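Local coordinates for protein Epf (Streptococcus pyogenes, PDB 4ES8) that is a cell-surface adhesin that binds to cells through an N-terminal domain containing a carbohydrate-binding module, at residues A[181-186]-A[265-270]. Residues are numbered along the deposited sequence; the frame is centred on the assembly and turned at random.
Sequences LKEGPM and VTKDQQ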
loop_
_atom_site.group_PDB
_atom_site.type_symbol
_atom_site.label_atom_id
_atom_site.label_comp_id
_atom_site.label_asym_id
_atom_site.label_seq_id
_atom_site.Cartn_x
_atom_site.Cartn_y
_atom_site.Cartn_z
ATOM N N LEU A 181 2.773 1.146 8.035
ATOM C CA LEU A 181 3.038 1.649 9.393
ATOM C C LEU A 181 2.810 3.162 9.461
ATOM O O LEU A 181 2.771 3.738 10.562
ATOM C CB LEU A 181 4.483 1.299 9.834
ATOM C CG LEU A 181 4.746 -0.203 9.973
ATOM C CD1 LEU A 181 6.197 -0.490 10.281
ATOM C CD2 LEU A 181 3.804 -0.883 11.013
ATOM N N LYS A 182 2.732 3.821 8.292
ATOM C CA LYS A 182 2.548 5.266 8.178
ATOM C C LYS A 182 1.475 5.604 7.158
ATOM O O LYS A 182 1.131 4.757 6.341
ATOM C CB LYS A 182 3.863 5.934 7.689
ATOM C CG LYS A 182 5.101 5.715 8.558
ATOM C CD LYS A 182 6.309 6.442 7.978
ATOM C CE LYS A 182 7.494 6.406 8.916
ATOM N NZ LYS A 182 8.516 7.419 8.546
ATOM N N GLU A 183 1.006 6.853 7.182
ATOM C CA GLU A 183 0.151 7.449 6.157
ATOM C C GLU A 183 1.059 8.115 5.127
ATOM O O GLU A 183 2.070 8.725 5.505
ATOM C CB GLU A 183 -0.802 8.495 6.756
ATOM C CG GLU A 183 -1.656 9.184 5.699
ATOM C CD GLU A 183 -2.598 10.232 6.246
ATOM O OE1 GLU A 183 -3.288 9.933 7.245
ATOM O OE2 GLU A 183 -2.638 11.350 5.687
ATOM N N GLY A 184 0.663 8.096 3.866
ATOM C CA GLY A 184 1.424 8.792 2.839
ATOM C C GLY A 184 1.919 7.886 1.737
ATOM O O GLY A 184 1.814 6.653 1.830
ATOM N N PRO A 185 2.483 8.496 0.685
ATOM C CA PRO A 185 3.000 7.689 -0.434
ATOM C C PRO A 185 4.195 6.849 -0.006
ATOM O O PRO A 185 4.980 7.260 0.861
ATOM C CB PRO A 185 3.438 8.740 -1.472
ATOM C CG PRO A 185 3.693 9.994 -0.667
ATOM C CD PRO A 185 2.686 9.947 0.457
ATOM N N MET A 186 4.306 5.673 -0.615
ATOM C CA MET A 186 5.431 4.766 -0.405
ATOM C C MET A 186 5.957 4.329 -1.758
ATOM O O MET A 186 5.564 4.901 -2.772
ATOM C CB MET A 186 5.004 3.568 0.452
ATOM C CG MET A 186 4.740 3.955 1.901
ATOM S SD MET A 186 4.348 2.546 2.934
ATOM C CE MET A 186 5.764 1.760 2.913
ATOM N N VAL A 265 -15.765 6.085 9.304
ATOM C CA VAL A 265 -14.792 6.209 10.388
ATOM C C VAL A 265 -13.594 7.053 9.912
ATOM O O VAL A 265 -13.100 6.871 8.789
ATOM C CB VAL A 265 -14.351 4.816 10.876
ATOM C CG1 VAL A 265 -13.323 4.932 11.997
ATOM C CG2 VAL A 265 -15.562 3.994 11.323
ATOM N N THR A 266 -13.145 7.982 10.780
ATOM C CA THR A 266 -12.051 8.876 10.454
ATOM C C THR A 266 -10.725 8.313 10.989
ATOM O O THR A 266 -10.697 7.273 11.660
ATOM C CB THR A 266 -12.356 10.286 11.007
ATOM O OG1 THR A 266 -12.602 10.164 12.417
ATOM C CG2 THR A 266 -13.574 10.929 10.329
ATOM N N LYS A 267 -9.618 9.022 10.696
ATOM C CA LYS A 267 -8.274 8.557 11.047
ATOM C C LYS A 267 -8.118 8.343 12.542
ATOM O O LYS A 267 -8.294 9.283 13.335
ATOM C CB LYS A 267 -7.213 9.547 10.548
ATOM C CG LYS A 267 -5.792 9.058 10.810
ATOM C CD LYS A 267 -4.748 10.003 10.240
ATOM C CE LYS A 267 -3.370 9.434 10.511
ATOM N NZ LYS A 267 -2.290 10.269 9.914
ATOM N N ASP A 268 -7.749 7.104 12.916
ATOM C CA ASP A 268 -7.511 6.672 14.304
ATOM C C ASP A 268 -8.697 6.980 15.256
ATOM O O ASP A 268 -8.495 7.244 16.448
ATOM C CB ASP A 268 -6.227 7.292 14.869
ATOM C CG ASP A 268 -4.978 6.741 14.232
ATOM O OD1 ASP A 268 -4.908 5.509 14.041
ATOM O OD2 ASP A 268 -4.073 7.543 13.920
ATOM N N GLN A 269 -9.920 6.968 14.719
ATOM C CA GLN A 269 -11.112 7.233 15.522
ATOM C C GLN A 269 -11.242 6.153 16.560
ATOM O O GLN A 269 -11.197 4.956 16.244
ATOM C CB GLN A 269 -12.372 7.322 14.642
ATOM C CG GLN A 269 -13.573 7.884 15.407
ATOM C CD GLN A 269 -14.828 8.038 14.589
ATOM O OE1 GLN A 269 -14.833 7.933 13.346
ATOM N NE2 GLN A 269 -15.925 8.352 15.287
ATOM N N GLN A 270 -11.390 6.570 17.812
ATOM C CA GLN A 270 -11.441 5.632 18.915
ATOM C C GLN A 270 -12.830 5.139 19.249
ATOM O O GLN A 270 -13.827 5.822 19.007
ATOM C CB GLN A 270 -10.808 6.259 20.166
ATOM C CG GLN A 270 -9.314 6.569 19.952
ATOM C CD GLN A 270 -8.520 5.312 19.632
ATOM O OE1 GLN A 270 -8.438 4.381 20.438
ATOM N NE2 GLN A 270 -8.000 5.216 18.409
#
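Lys267 lays the end of its side chain over the carboxylate of Glu183. NZ donates a hydrogen bond to OE1 of Glu183, 2.9 Å away, and the pair forms a salt bridge. NZ meets OE1 from above the carboxylate plane, 58° out of it. CD and CE of Lys267 also touch this oxygen, each 3.3 Å from OE1 of Glu183. Both chains are fully extended, and CG anti to the backbone N (chi1 177° in Glu183, -176° in Lys267) carries each tip outward. CA of Glu183 and CA of Lys267 lie 9.8 Å apart. Glu183 sits in the loop between strands 172-180 and 186-194 of the larger N-terminal part. Lys267 follows strand 259-264 of the smaller four-stranded sheet, in a type II beta turn from Thr266 to Gln269. The turn is braced from within: Thr266 N donates a hydrogen bond to OE1 of Gln269 at 3.1 Å. Asp268, the next residue after Lys267, makes a salt bridge to Lys110 of the N-terminal part. Between the two segments only Glu183 and Lys267 meet, and both are exposed. Their salt bridge is thus one of two ionic links between the same two parts, with Asp268-Lys110 the second, and solvent probably weakens it.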